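Metal-dependent hydrolase (Lactobacillus plantarum, PDB 2F6K) probably acts as a metal-dependent decarboxylase of the amidohydrolase family, related to the ACMS decarboxylases of tryptophan degradation, with one manganese ion in its active site. Local coordinates at residues 5-10 and 203-208; 20-25 and 66-71; 72-77 and 105-110; 111-116 and 145-150; 152-157 and 264-269. All blocks are in the same frame, centred on the assembly; numbering follows the deposited sequence.

Interaction 1: residues 5-10 and 203-208; sequences DFHTHY and IPHAGA. With MN (manganese (II) ion), chain C.
His-7 meets His-205 beside the manganese ion, CE1 of His-7 lying 3.6 Å from NE2 of His-205; the two imidazoles meet obliquely, their planes 49° apart. Unlike His-205, both His-7 and His-9 bind the manganese, through NE2 at 2.1 and 2.3 Å respectively. His-205 belongs to the second shell: its NE2 is hydrogen-bonded to a metal-bound water 3.0 Å away, which lies at the ring edge and in its plane. The sixfold coordination is completed by His-154, Asp-266 and a second water. At the rim of the His-7 ring stands Pro-204, whose CB is 4.0 Å from CE1 of His-7. With CG anti to the backbone N (chi1 -172°), the His-7 ring lies beside Pro-204 and His-205. Its rotation is fixed by Asp-239, which accepts from ND1 and, through the other oxygen, from the backbone N of His-205, so that one carboxylate steadies both histidines. Farther back, OD1 of Asp-5 accepts from the backbone N of His-7 at 3.1 Å, an Asx turn where the chain rounds a corner. The His-X-His pair at the end of the first strand is a hallmark of the amidohydrolase barrel. Strand 49-55 pairs with strand 3-9 here, while Ile-203 and Ala-208 pack against helix 171-189 and Pro-204 against strand 237-239.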
# COMPACT_ATOMS: atom_id res chain seq x y z
N ASP A 5 -23.75 -4.62 29.06
CA ASP A 5 -22.63 -4.83 28.13
C ASP A 5 -22.80 -4.06 26.82
O ASP A 5 -23.68 -4.38 26.03
CB ASP A 5 -22.51 -6.32 27.83
CG ASP A 5 -21.15 -6.71 27.29
OD1 ASP A 5 -20.45 -5.83 26.73
OD2 ASP A 5 -20.80 -7.90 27.43
N PHE A 6 -21.95 -3.07 26.56
CA PHE A 6 -22.10 -2.30 25.33
C PHE A 6 -21.15 -2.70 24.19
O PHE A 6 -21.09 -2.02 23.16
CB PHE A 6 -21.94 -0.81 25.60
CG PHE A 6 -23.16 -0.00 25.27
CD1 PHE A 6 -23.94 0.54 26.29
CD2 PHE A 6 -23.53 0.20 23.95
CE1 PHE A 6 -25.09 1.27 25.99
CE2 PHE A 6 -24.69 0.93 23.64
CZ PHE A 6 -25.47 1.47 24.66
N HIS A 7 -20.42 -3.79 24.39
CA HIS A 7 -19.49 -4.27 23.37
C HIS A 7 -19.47 -5.79 23.47
O HIS A 7 -18.63 -6.37 24.15
CB HIS A 7 -18.09 -3.70 23.58
CG HIS A 7 -17.13 -4.00 22.47
ND1 HIS A 7 -16.17 -3.10 22.05
CD2 HIS A 7 -16.95 -5.11 21.72
CE1 HIS A 7 -15.45 -3.64 21.09
NE2 HIS A 7 -15.89 -4.87 20.87
N THR A 8 -20.42 -6.41 22.79
CA THR A 8 -20.55 -7.86 22.79
C THR A 8 -21.06 -8.21 21.39
O THR A 8 -21.81 -7.43 20.79
CB THR A 8 -21.51 -8.30 23.93
OG1 THR A 8 -21.77 -9.70 23.82
CG2 THR A 8 -22.81 -7.51 23.89
N HIS A 9 -20.65 -9.37 20.86
CA HIS A 9 -21.04 -9.71 19.49
C HIS A 9 -21.83 -10.99 19.21
O HIS A 9 -21.93 -11.89 20.05
CB HIS A 9 -19.78 -9.74 18.61
CG HIS A 9 -18.93 -8.51 18.70
ND1 HIS A 9 -19.37 -7.27 18.30
CD2 HIS A 9 -17.65 -8.34 19.12
CE1 HIS A 9 -18.40 -6.38 18.47
NE2 HIS A 9 -17.35 -7.01 18.97
N TYR A 10 -22.37 -11.05 17.99
CA TYR A 10 -23.13 -12.21 17.52
C TYR A 10 -22.69 -12.48 16.08
O TYR A 10 -22.18 -11.58 15.41
CB TYR A 10 -24.64 -11.94 17.59
CG TYR A 10 -25.15 -10.84 16.67
CD1 TYR A 10 -26.05 -11.13 15.64
CD2 TYR A 10 -24.76 -9.52 16.85
CE1 TYR A 10 -26.54 -10.12 14.81
CE2 TYR A 10 -25.25 -8.51 16.01
CZ TYR A 10 -26.14 -8.82 15.00
OH TYR A 10 -26.62 -7.82 14.19
N ILE A 203 -16.55 5.29 21.25
CA ILE A 203 -15.25 4.86 20.71
C ILE A 203 -14.80 3.67 21.58
O ILE A 203 -14.63 3.79 22.79
CB ILE A 203 -14.24 6.02 20.77
CG1 ILE A 203 -14.73 7.15 19.84
CG2 ILE A 203 -12.87 5.55 20.33
CD1 ILE A 203 -13.88 8.39 19.86
N PRO A 204 -14.62 2.50 20.95
CA PRO A 204 -14.22 1.26 21.63
C PRO A 204 -12.82 1.18 22.21
O PRO A 204 -11.94 1.99 21.89
CB PRO A 204 -14.43 0.21 20.54
CG PRO A 204 -13.98 0.95 19.32
CD PRO A 204 -14.64 2.31 19.49
N HIS A 205 -12.64 0.19 23.09
CA HIS A 205 -11.36 -0.11 23.73
C HIS A 205 -10.69 1.07 24.43
O HIS A 205 -9.50 1.33 24.24
CB HIS A 205 -10.40 -0.71 22.69
CG HIS A 205 -10.98 -1.88 21.95
ND1 HIS A 205 -11.12 -1.89 20.58
CD2 HIS A 205 -11.47 -3.06 22.39
CE1 HIS A 205 -11.67 -3.03 20.21
NE2 HIS A 205 -11.90 -3.76 21.28
N ALA A 206 -11.46 1.79 25.24
CA ALA A 206 -10.94 2.92 25.99
C ALA A 206 -10.22 3.98 25.15
O ALA A 206 -9.27 4.61 25.61
CB ALA A 206 -10.01 2.42 27.08
N GLY A 207 -10.68 4.17 23.91
CA GLY A 207 -10.08 5.19 23.06
C GLY A 207 -8.80 4.83 22.34
O GLY A 207 -8.13 5.72 21.79
N ALA A 208 -8.46 3.55 22.33
CA ALA A 208 -7.25 3.07 21.68
C ALA A 208 -6.06 3.93 22.10
O ALA A 208 -5.70 3.94 23.27
CB ALA A 208 -7.43 3.08 20.17
MN MN C . -15.26 -6.15 19.29
O HOH W 1 -13.21 -5.83 19.48
O HOH W 2 -14.69 -7.97 17.99

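Interaction 2: residues 20-25 and 66-71; sequences KRHVPG and KAETIR
OE2 of Glu-68 is gripped by two side chains from the end of helix 13-22. The sounder bond comes from NE2 of His-22, 2.8 Å from OE2 of Glu-68 with an N-H...O angle of 160°; it runs in the imidazole plane to the syn lone pair of the oxygen, and ring and carboxylate stand 89° apart. NH2 of Arg-21 forms a salt bridge to the same OE2 of Glu-68, but this bond is weak in angle, and its 2.5 Å length is doubtfully short. Glu-68 reaches both from the first turn of helix 66-86: CG is anti to the backbone N and the chain runs on extended (chi2 -169°). Behind the bonds, CG of Arg-21 lies over the centre of one face of the His-22 ring, which also stacks with Phe-63. Replacing His-22 by an alanine would probably cost OE2 of Glu-68 the straighter of these two bonds and remove the ring that Arg-21 CG and Phe-63 lie against. One water accepts from NH2 of Arg-21 and from NH2 of Arg-71. The contact thus joins two peripheral helices by charge; the carboxylate probably offsets part of the arginines' repulsion and would tend to favour a protonated His-22, though the arginines oppose this.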
# COMPACT_ATOMS: atom_id res chain seq x y z
N LYS A 20 -16.03 -17.56 5.49
CA LYS A 20 -15.32 -18.71 4.94
C LYS A 20 -15.12 -18.56 3.43
O LYS A 20 -14.06 -18.88 2.88
CB LYS A 20 -16.07 -20.01 5.22
CG LYS A 20 -16.14 -20.38 6.68
CD LYS A 20 -16.86 -21.72 6.89
CE LYS A 20 -17.07 -22.02 8.38
NZ LYS A 20 -15.79 -21.97 9.17
N ARG A 21 -16.15 -18.07 2.76
CA ARG A 21 -16.12 -17.90 1.32
C ARG A 21 -15.18 -16.80 0.80
O ARG A 21 -14.55 -16.98 -0.24
CB ARG A 21 -17.56 -17.67 0.82
CG ARG A 21 -17.70 -17.52 -0.68
CD ARG A 21 -19.16 -17.66 -1.16
NE ARG A 21 -19.99 -16.48 -0.92
CZ ARG A 21 -20.69 -16.24 0.19
NH1 ARG A 21 -20.67 -17.10 1.20
NH2 ARG A 21 -21.42 -15.13 0.29
N HIS A 22 -15.07 -15.69 1.52
CA HIS A 22 -14.24 -14.57 1.04
C HIS A 22 -12.91 -14.31 1.73
O HIS A 22 -12.03 -13.66 1.17
CB HIS A 22 -15.06 -13.27 1.06
CG HIS A 22 -16.27 -13.29 0.18
ND1 HIS A 22 -16.19 -13.50 -1.18
CD2 HIS A 22 -17.58 -13.12 0.47
CE1 HIS A 22 -17.41 -13.47 -1.69
NE2 HIS A 22 -18.27 -13.24 -0.71
N VAL A 23 -12.75 -14.80 2.96
CA VAL A 23 -11.50 -14.55 3.66
C VAL A 23 -10.69 -15.82 3.82
O VAL A 23 -11.14 -16.79 4.44
CB VAL A 23 -11.77 -13.94 5.05
CG1 VAL A 23 -10.45 -13.68 5.76
CG2 VAL A 23 -12.57 -12.66 4.92
N PRO A 24 -9.48 -15.86 3.24
CA PRO A 24 -8.63 -17.06 3.37
C PRO A 24 -8.00 -17.06 4.77
O PRO A 24 -7.54 -16.03 5.26
CB PRO A 24 -7.60 -16.87 2.26
CG PRO A 24 -7.44 -15.37 2.21
CD PRO A 24 -8.87 -14.87 2.33
N GLY A 25 -7.99 -18.23 5.41
CA GLY A 25 -7.41 -18.31 6.74
C GLY A 25 -8.30 -17.68 7.80
O GLY A 25 -9.52 -17.59 7.62
N LYS A 66 -22.01 -5.43 -4.02
CA LYS A 66 -23.04 -4.59 -3.42
C LYS A 66 -24.29 -5.34 -2.97
O LYS A 66 -24.71 -5.20 -1.81
CB LYS A 66 -23.46 -3.49 -4.40
CG LYS A 66 -24.46 -2.52 -3.80
CD LYS A 66 -24.82 -1.42 -4.77
CE LYS A 66 -25.91 -0.54 -4.20
NZ LYS A 66 -26.52 0.31 -5.26
N ALA A 67 -24.89 -6.11 -3.86
CA ALA A 67 -26.09 -6.86 -3.50
C ALA A 67 -25.84 -7.75 -2.28
O ALA A 67 -26.69 -7.85 -1.38
CB ALA A 67 -26.56 -7.71 -4.67
N GLU A 68 -24.68 -8.41 -2.25
CA GLU A 68 -24.33 -9.28 -1.14
C GLU A 68 -24.17 -8.49 0.16
O GLU A 68 -24.60 -8.93 1.23
CB GLU A 68 -23.04 -10.05 -1.45
CG GLU A 68 -22.62 -10.99 -0.34
CD GLU A 68 -21.22 -11.52 -0.54
OE1 GLU A 68 -20.30 -10.71 -0.80
OE2 GLU A 68 -21.03 -12.75 -0.42
N THR A 69 -23.53 -7.33 0.07
CA THR A 69 -23.33 -6.48 1.25
C THR A 69 -24.69 -6.09 1.83
O THR A 69 -24.91 -6.15 3.04
CB THR A 69 -22.56 -5.20 0.89
OG1 THR A 69 -21.22 -5.54 0.48
CG2 THR A 69 -22.50 -4.25 2.08
N ILE A 70 -25.60 -5.67 0.97
CA ILE A 70 -26.93 -5.26 1.40
C ILE A 70 -27.73 -6.43 1.97
O ILE A 70 -28.54 -6.26 2.88
CB ILE A 70 -27.70 -4.64 0.22
CG1 ILE A 70 -27.10 -3.27 -0.10
CG2 ILE A 70 -29.17 -4.51 0.55
CD1 ILE A 70 -27.80 -2.51 -1.21
N ARG A 71 -27.48 -7.61 1.43
CA ARG A 71 -28.17 -8.81 1.86
C ARG A 71 -27.63 -9.25 3.22
O ARG A 71 -28.39 -9.62 4.12
CB ARG A 71 -27.95 -9.90 0.80
CG ARG A 71 -28.80 -11.14 0.92
CD ARG A 71 -28.56 -12.07 -0.26
NE ARG A 71 -27.18 -12.53 -0.34
CZ ARG A 71 -26.53 -13.19 0.62
NH1 ARG A 71 -27.14 -13.47 1.77
NH2 ARG A 71 -25.27 -13.56 0.44
O HOH W 3 -23.27 -15.06 2.14

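Interaction 3: residues 72-77 and 105-110; sequences LVEAAN and AVKTVQ
Van der Waals contact centres on the methyl group of Thr-108. Its CG2 lies 4.3 Å from CG1 of Val-73, the apolar partner, and has the amide nitrogen ND2 of Asn-77 beside it at 3.7 Å, so it reaches two residues one helical turn apart on the facing helix. This follows from the Thr-108 rotamer, in which CG2 is anti to the backbone N while OG1 sits beside it (chi1 -62°). The Asn-77 amide has its main polar partner elsewhere: OD1 accepts from the backbone N of Ser-96, which holds the group in place beside the methyl. Loop residues add to the packing, Val-61 on Val-73 and Pro-98 on Thr-108. The polar contacts are looser and lie on the outer side. Glu-74 and Lys-107 cross at about a right angle, and OE2 of Glu-74 remains 3.9 Å from NZ of Lys-107, a long salt bridge. A water strengthens this side by donating to OE2 of Glu-74 at 3.2 Å while also hydrogen-bonding OG1 of Thr-108 at 3.0 Å; that hydroxyl has a further, weak bond to the backbone O of Asp-104, a turn earlier. The local axes run nearly parallel, 11° apart, with a separation of 12.1 Å that explains the sparse direct contact. Two such helices, 66-86 and 102-114, joined through parallel strand 91-95, are neighbouring members of the outer helical layer of a TIM barrel.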
# COMPACT_ATOMS: atom_id res chain seq x y z
N LEU A 72 -26.32 -9.19 3.39
CA LEU A 72 -25.69 -9.59 4.64
C LEU A 72 -26.08 -8.66 5.78
O LEU A 72 -26.36 -9.11 6.89
CB LEU A 72 -24.17 -9.63 4.49
CG LEU A 72 -23.67 -10.80 3.62
CD1 LEU A 72 -22.16 -10.72 3.45
CD2 LEU A 72 -24.07 -12.12 4.28
N VAL A 73 -26.11 -7.36 5.49
CA VAL A 73 -26.49 -6.37 6.49
C VAL A 73 -27.94 -6.62 6.92
O VAL A 73 -28.25 -6.60 8.11
CB VAL A 73 -26.37 -4.93 5.93
CG1 VAL A 73 -27.06 -3.95 6.87
CG2 VAL A 73 -24.92 -4.57 5.77
N GLU A 74 -28.83 -6.85 5.96
CA GLU A 74 -30.24 -7.10 6.27
C GLU A 74 -30.41 -8.38 7.09
O GLU A 74 -31.25 -8.43 7.99
CB GLU A 74 -31.07 -7.18 4.98
CG GLU A 74 -31.06 -5.88 4.17
CD GLU A 74 -31.99 -5.90 2.96
OE1 GLU A 74 -32.07 -6.95 2.27
OE2 GLU A 74 -32.62 -4.86 2.68
N ALA A 75 -29.62 -9.40 6.79
CA ALA A 75 -29.71 -10.66 7.53
C ALA A 75 -29.22 -10.47 8.96
O ALA A 75 -29.73 -11.09 9.90
CB ALA A 75 -28.91 -11.75 6.84
N ALA A 76 -28.22 -9.61 9.13
CA ALA A 76 -27.65 -9.35 10.45
C ALA A 76 -28.60 -8.51 11.29
O ALA A 76 -28.74 -8.72 12.50
CB ALA A 76 -26.30 -8.64 10.31
N ASN A 77 -29.25 -7.54 10.67
CA ASN A 77 -30.18 -6.72 11.42
C ASN A 77 -31.46 -7.47 11.75
O ASN A 77 -32.06 -7.22 12.79
CB ASN A 77 -30.49 -5.44 10.66
CG ASN A 77 -29.30 -4.52 10.61
OD1 ASN A 77 -28.39 -4.62 11.43
ND2 ASN A 77 -29.31 -3.61 9.65
N ALA A 105 -27.36 2.99 2.76
CA ALA A 105 -27.13 3.07 4.19
C ALA A 105 -28.15 4.02 4.81
O ALA A 105 -28.66 3.76 5.90
CB ALA A 105 -25.71 3.56 4.47
N VAL A 106 -28.43 5.13 4.13
CA VAL A 106 -29.40 6.11 4.60
C VAL A 106 -30.72 5.39 4.84
O VAL A 106 -31.43 5.64 5.82
CB VAL A 106 -29.61 7.24 3.55
CG1 VAL A 106 -30.91 7.99 3.82
CG2 VAL A 106 -28.44 8.21 3.59
N LYS A 107 -31.03 4.49 3.92
CA LYS A 107 -32.25 3.70 3.98
C LYS A 107 -32.24 2.75 5.18
O LYS A 107 -33.25 2.60 5.87
CB LYS A 107 -32.41 2.93 2.67
CG LYS A 107 -33.67 2.08 2.55
CD LYS A 107 -33.29 0.59 2.51
CE LYS A 107 -34.30 -0.23 1.71
NZ LYS A 107 -33.67 -1.46 1.13
N THR A 108 -31.09 2.12 5.44
CA THR A 108 -30.98 1.19 6.56
C THR A 108 -31.10 1.89 7.90
O THR A 108 -31.67 1.33 8.85
CB THR A 108 -29.64 0.42 6.52
OG1 THR A 108 -29.58 -0.36 5.32
CG2 THR A 108 -29.54 -0.52 7.72
N VAL A 109 -30.57 3.11 7.98
CA VAL A 109 -30.65 3.90 9.21
C VAL A 109 -32.11 4.21 9.56
O VAL A 109 -32.55 3.94 10.68
CB VAL A 109 -29.87 5.23 9.08
CG1 VAL A 109 -30.06 6.07 10.34
CG2 VAL A 109 -28.38 4.94 8.87
N GLN A 110 -32.85 4.77 8.61
CA GLN A 110 -34.25 5.12 8.83
C GLN A 110 -35.06 3.91 9.25
O GLN A 110 -35.78 3.93 10.24
CB GLN A 110 -34.86 5.70 7.54
CG GLN A 110 -34.06 6.86 6.95
CD GLN A 110 -34.60 7.32 5.61
OE1 GLN A 110 -34.88 6.51 4.72
NE2 GLN A 110 -34.73 8.62 5.45
O HOH W 4 -31.58 -2.58 4.71

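Interaction 4: residues 111-116 and 145-150; sequences QALDQD and DARQAI
The guanidinium of Arg-147 presents its edge to the carboxylate of Asp-114, their planes 29° apart, while CB of Leu-113 approaches the guanidinium obliquely. The pair ties the last turn of helix 102-114 to the link between helix 138-145 and strand 150-154, on the outside of the TIM barrel. The grip is side-on and bidentate: NE of Arg-147 donates to OD1 of Asp-114 at 2.9 Å, and NH2 of Arg-147 to OD2 of Asp-114 at 2.8 Å, both nearly straight at 165°. The oxygens lie close to the guanidinium plane, but the donors stand out of the carboxylate plane, more so at OD1. Extended from CG to NE (chi2 171°), Arg-147 passes Leu-113 to reach Asp-114. NH1 of Arg-147 forms a salt bridge with Glu-143, so two carboxylates largely fix the rotation of the cation. A leucine in place of Arg-147 would probably leave Asp-114 and Glu-143 without their shared positive mate. Helix 138-145 ends in a Schellman motif with Gln-148 as its C-prime residue. Leu-113, from helix 102-114, packs on the inner side: its CD1 touches CD of Arg-147 at 3.7 Å and CB of Ala-149, likewise at 3.7 Å.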
# COMPACT_ATOMS: atom_id res chain seq x y z
N GLN A 111 -34.93 2.84 8.49
CA GLN A 111 -35.65 1.62 8.78
C GLN A 111 -35.28 1.00 10.13
O GLN A 111 -36.15 0.69 10.94
CB GLN A 111 -35.40 0.62 7.66
CG GLN A 111 -36.19 -0.65 7.75
CD GLN A 111 -35.66 -1.70 6.80
OE1 GLN A 111 -35.32 -1.40 5.65
NE2 GLN A 111 -35.60 -2.94 7.27
N ALA A 112 -33.98 0.83 10.36
CA ALA A 112 -33.47 0.23 11.60
C ALA A 112 -33.93 0.96 12.85
O ALA A 112 -34.41 0.34 13.81
CB ALA A 112 -31.94 0.19 11.56
N LEU A 113 -33.77 2.28 12.84
CA LEU A 113 -34.14 3.10 13.99
C LEU A 113 -35.63 3.42 14.09
O LEU A 113 -36.19 3.36 15.19
CB LEU A 113 -33.33 4.40 13.98
CG LEU A 113 -31.81 4.19 14.03
CD1 LEU A 113 -31.09 5.52 14.14
CD2 LEU A 113 -31.45 3.31 15.22
N ASP A 114 -36.28 3.72 12.98
CA ASP A 114 -37.70 4.08 13.02
C ASP A 114 -38.70 2.93 13.16
O ASP A 114 -39.84 3.17 13.56
CB ASP A 114 -38.08 4.89 11.78
CG ASP A 114 -37.31 6.19 11.67
OD1 ASP A 114 -36.75 6.65 12.69
OD2 ASP A 114 -37.29 6.75 10.55
N GLN A 115 -38.31 1.70 12.83
CA GLN A 115 -39.27 0.61 12.94
C GLN A 115 -38.76 -0.78 13.32
O GLN A 115 -39.55 -1.63 13.74
CB GLN A 115 -40.09 0.53 11.64
CG GLN A 115 -39.29 0.76 10.38
CD GLN A 115 -40.14 1.30 9.24
OE1 GLN A 115 -40.95 2.20 9.43
NE2 GLN A 115 -39.94 0.75 8.04
N ASP A 116 -37.46 -1.02 13.21
CA ASP A 116 -36.95 -2.34 13.55
C ASP A 116 -36.42 -2.49 14.97
O ASP A 116 -35.88 -3.53 15.33
CB ASP A 116 -35.90 -2.76 12.52
CG ASP A 116 -36.51 -2.93 11.14
OD1 ASP A 116 -37.64 -3.46 11.06
OD2 ASP A 116 -35.86 -2.53 10.14
N ASP A 145 -27.91 12.05 12.87
CA ASP A 145 -27.95 13.20 13.77
C ASP A 145 -29.40 13.62 14.03
O ASP A 145 -29.74 14.07 15.12
CB ASP A 145 -27.17 14.37 13.18
CG ASP A 145 -26.94 15.48 14.19
OD1 ASP A 145 -26.15 15.29 15.14
OD2 ASP A 145 -27.57 16.55 14.06
N ALA A 146 -30.25 13.47 13.02
CA ALA A 146 -31.64 13.86 13.17
C ALA A 146 -32.34 12.99 14.22
O ALA A 146 -33.36 13.38 14.78
CB ALA A 146 -32.36 13.75 11.83
N ARG A 147 -31.78 11.81 14.47
CA ARG A 147 -32.38 10.90 15.45
C ARG A 147 -31.56 10.82 16.73
O ARG A 147 -31.86 10.01 17.61
CB ARG A 147 -32.53 9.50 14.84
CG ARG A 147 -33.41 9.48 13.60
CD ARG A 147 -33.39 8.14 12.87
NE ARG A 147 -34.43 8.10 11.84
CZ ARG A 147 -34.39 8.80 10.71
NH1 ARG A 147 -33.36 9.60 10.46
NH2 ARG A 147 -35.40 8.73 9.85
N GLN A 148 -30.54 11.67 16.86
CA GLN A 148 -29.70 11.67 18.06
C GLN A 148 -29.28 10.24 18.34
O GLN A 148 -29.28 9.78 19.47
CB GLN A 148 -30.49 12.20 19.25
CG GLN A 148 -30.85 13.67 19.15
CD GLN A 148 -32.14 14.00 19.87
OE1 GLN A 148 -33.21 13.56 19.46
NE2 GLN A 148 -32.04 14.76 20.96
N ALA A 149 -28.93 9.53 17.27
CA ALA A 149 -28.54 8.14 17.34
C ALA A 149 -27.19 7.83 18.00
O ALA A 149 -26.25 8.64 18.00
CB ALA A 149 -28.57 7.54 15.94
N ILE A 150 -27.13 6.63 18.58
CA ILE A 150 -25.91 6.14 19.19
C ILE A 150 -25.15 5.50 18.01
O ILE A 150 -25.71 4.68 17.28
CB ILE A 150 -26.21 5.04 20.23
CG1 ILE A 150 -26.90 5.66 21.46
CG2 ILE A 150 -24.91 4.33 20.63
CD1 ILE A 150 -27.55 4.64 22.36

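Interaction 5: residues 152-157 and 264-269; sequences ALHPNE and GSDIPY. With MN (manganese (II) ion), chain C.
His-154 and Asp-266 are trans ligands of the manganese ion, at about 175° across it, and the tight part of their contact is the metal itself. NE2 of His-154 binds the manganese at 2.1 Å. OD1 of Asp-266 binds the manganese from the other side at 2.4 Å. The two protein groups therefore do not touch, NE2 of His-154 remaining 4.5 Å from OD1 of Asp-266. CG of His-154 is anti to the backbone N (chi1 -162°), which sends the ring from the end of strand 150-154 to the metal; its ND1 donates to the backbone O of Pro-155 at 3.1 Å, fixing the ring's rotation. Away from this axis, His-7 and His-9 also bind, and the protein leaves the remaining coordination to two waters. One donates to OD2 of Asp-266 at 2.6 Å, so the carboxylate binds metal through one oxygen and water through the other. Such bridging is consistent with the part a corresponding aspartate plays in orienting the metal-bound water in amidohydrolases.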
# COMPACT_ATOMS: atom_id res chain seq x y z
N ALA A 152 -21.73 3.39 17.35
CA ALA A 152 -20.57 2.71 17.93
C ALA A 152 -19.58 2.30 16.86
O ALA A 152 -19.90 1.50 15.98
CB ALA A 152 -21.02 1.48 18.72
N LEU A 153 -18.37 2.86 16.95
CA LEU A 153 -17.31 2.53 16.01
C LEU A 153 -16.72 1.18 16.40
O LEU A 153 -16.64 0.84 17.58
CB LEU A 153 -16.17 3.55 16.07
CG LEU A 153 -16.38 5.04 15.81
CD1 LEU A 153 -15.01 5.73 15.76
CD2 LEU A 153 -17.13 5.25 14.51
N HIS A 154 -16.35 0.39 15.40
CA HIS A 154 -15.69 -0.88 15.70
C HIS A 154 -14.49 -0.97 14.77
O HIS A 154 -14.61 -0.87 13.55
CB HIS A 154 -16.60 -2.09 15.53
CG HIS A 154 -16.08 -3.31 16.22
ND1 HIS A 154 -14.94 -3.98 15.80
CD2 HIS A 154 -16.48 -3.94 17.35
CE1 HIS A 154 -14.67 -4.96 16.64
NE2 HIS A 154 -15.59 -4.96 17.59
N PRO A 155 -13.31 -1.17 15.36
CA PRO A 155 -12.09 -1.26 14.55
C PRO A 155 -12.06 -2.41 13.56
O PRO A 155 -12.57 -3.50 13.82
CB PRO A 155 -10.99 -1.36 15.60
CG PRO A 155 -11.65 -2.15 16.69
CD PRO A 155 -13.03 -1.52 16.77
N ASN A 156 -11.46 -2.13 12.41
CA ASN A 156 -11.25 -3.11 11.37
C ASN A 156 -9.76 -3.02 11.03
O ASN A 156 -9.08 -2.06 11.41
CB ASN A 156 -12.06 -2.77 10.12
CG ASN A 156 -13.45 -3.36 10.15
OD1 ASN A 156 -13.86 -4.05 9.22
ND2 ASN A 156 -14.19 -3.07 11.23
N GLU A 157 -9.26 -4.03 10.32
CA GLU A 157 -7.86 -4.03 9.92
C GLU A 157 -7.64 -2.78 9.09
O GLU A 157 -8.44 -2.47 8.22
CB GLU A 157 -7.55 -5.27 9.09
CG GLU A 157 -6.26 -5.18 8.29
CD GLU A 157 -5.89 -6.48 7.60
OE1 GLU A 157 -6.82 -7.18 7.11
OE2 GLU A 157 -4.68 -6.81 7.54
N GLY A 264 -17.73 -3.08 28.59
CA GLY A 264 -17.76 -3.90 27.39
C GLY A 264 -16.98 -5.19 27.65
O GLY A 264 -15.94 -5.16 28.31
N SER A 265 -17.46 -6.32 27.14
CA SER A 265 -16.76 -7.58 27.36
C SER A 265 -16.03 -8.10 26.12
O SER A 265 -14.99 -8.75 26.22
CB SER A 265 -17.73 -8.66 27.86
OG SER A 265 -18.58 -9.09 26.82
N ASP A 266 -16.59 -7.79 24.95
CA ASP A 266 -16.04 -8.18 23.66
C ASP A 266 -16.10 -9.67 23.36
O ASP A 266 -15.28 -10.18 22.60
CB ASP A 266 -14.59 -7.72 23.52
CG ASP A 266 -14.23 -7.36 22.09
OD1 ASP A 266 -15.04 -7.61 21.18
OD2 ASP A 266 -13.13 -6.81 21.88
N ILE A 267 -17.06 -10.38 23.96
CA ILE A 267 -17.22 -11.80 23.70
C ILE A 267 -17.97 -11.88 22.37
O ILE A 267 -18.71 -10.97 22.03
CB ILE A 267 -18.07 -12.51 24.77
CG1 ILE A 267 -19.47 -11.89 24.81
CG2 ILE A 267 -17.40 -12.43 26.13
CD1 ILE A 267 -20.49 -12.69 25.62
N PRO A 268 -17.81 -12.99 21.63
CA PRO A 268 -16.97 -14.14 21.98
C PRO A 268 -15.58 -14.09 21.35
O PRO A 268 -14.84 -15.07 21.40
CB PRO A 268 -17.80 -15.31 21.48
CG PRO A 268 -18.33 -14.78 20.19
CD PRO A 268 -18.74 -13.35 20.54
N TYR A 269 -15.23 -12.95 20.75
CA TYR A 269 -13.92 -12.83 20.12
C TYR A 269 -12.84 -12.92 21.18
O TYR A 269 -11.78 -13.51 20.95
CB TYR A 269 -13.84 -11.54 19.31
CG TYR A 269 -14.71 -11.63 18.08
CD1 TYR A 269 -14.17 -11.98 16.84
CD2 TYR A 269 -16.10 -11.43 18.17
CE1 TYR A 269 -14.99 -12.14 15.72
CE2 TYR A 269 -16.92 -11.58 17.06
CZ TYR A 269 -16.36 -11.94 15.84
OH TYR A 269 -17.19 -12.10 14.76
MN MN C . -15.26 -6.15 19.29
O HOH W 1 -13.21 -5.83 19.48
O HOH W 2 -14.69 -7.97 17.99

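In the fold
Interactions 1 and 5 form one site: their centres lie 5 Å apart, they share the manganese ion and both waters, and their segments alternate along the chain, drawing four strand ends of the eight-stranded parallel barrel together. Interactions 2, 3 and 4 belong to the peripheral helices and follow one another in sequence. Interactions 2 and 3, centres 16 Å apart, share helix 66-86; interactions 3 and 4, centres 11 Å apart, share helix 102-114. Their centres lie about 19 to 24 Å from those of the metal contacts. Interaction 3 still touches interaction 1, through the hydroxyl of Tyr-10 and the backbone O of Ala-76, linking the helical layer to the metal-binding strand.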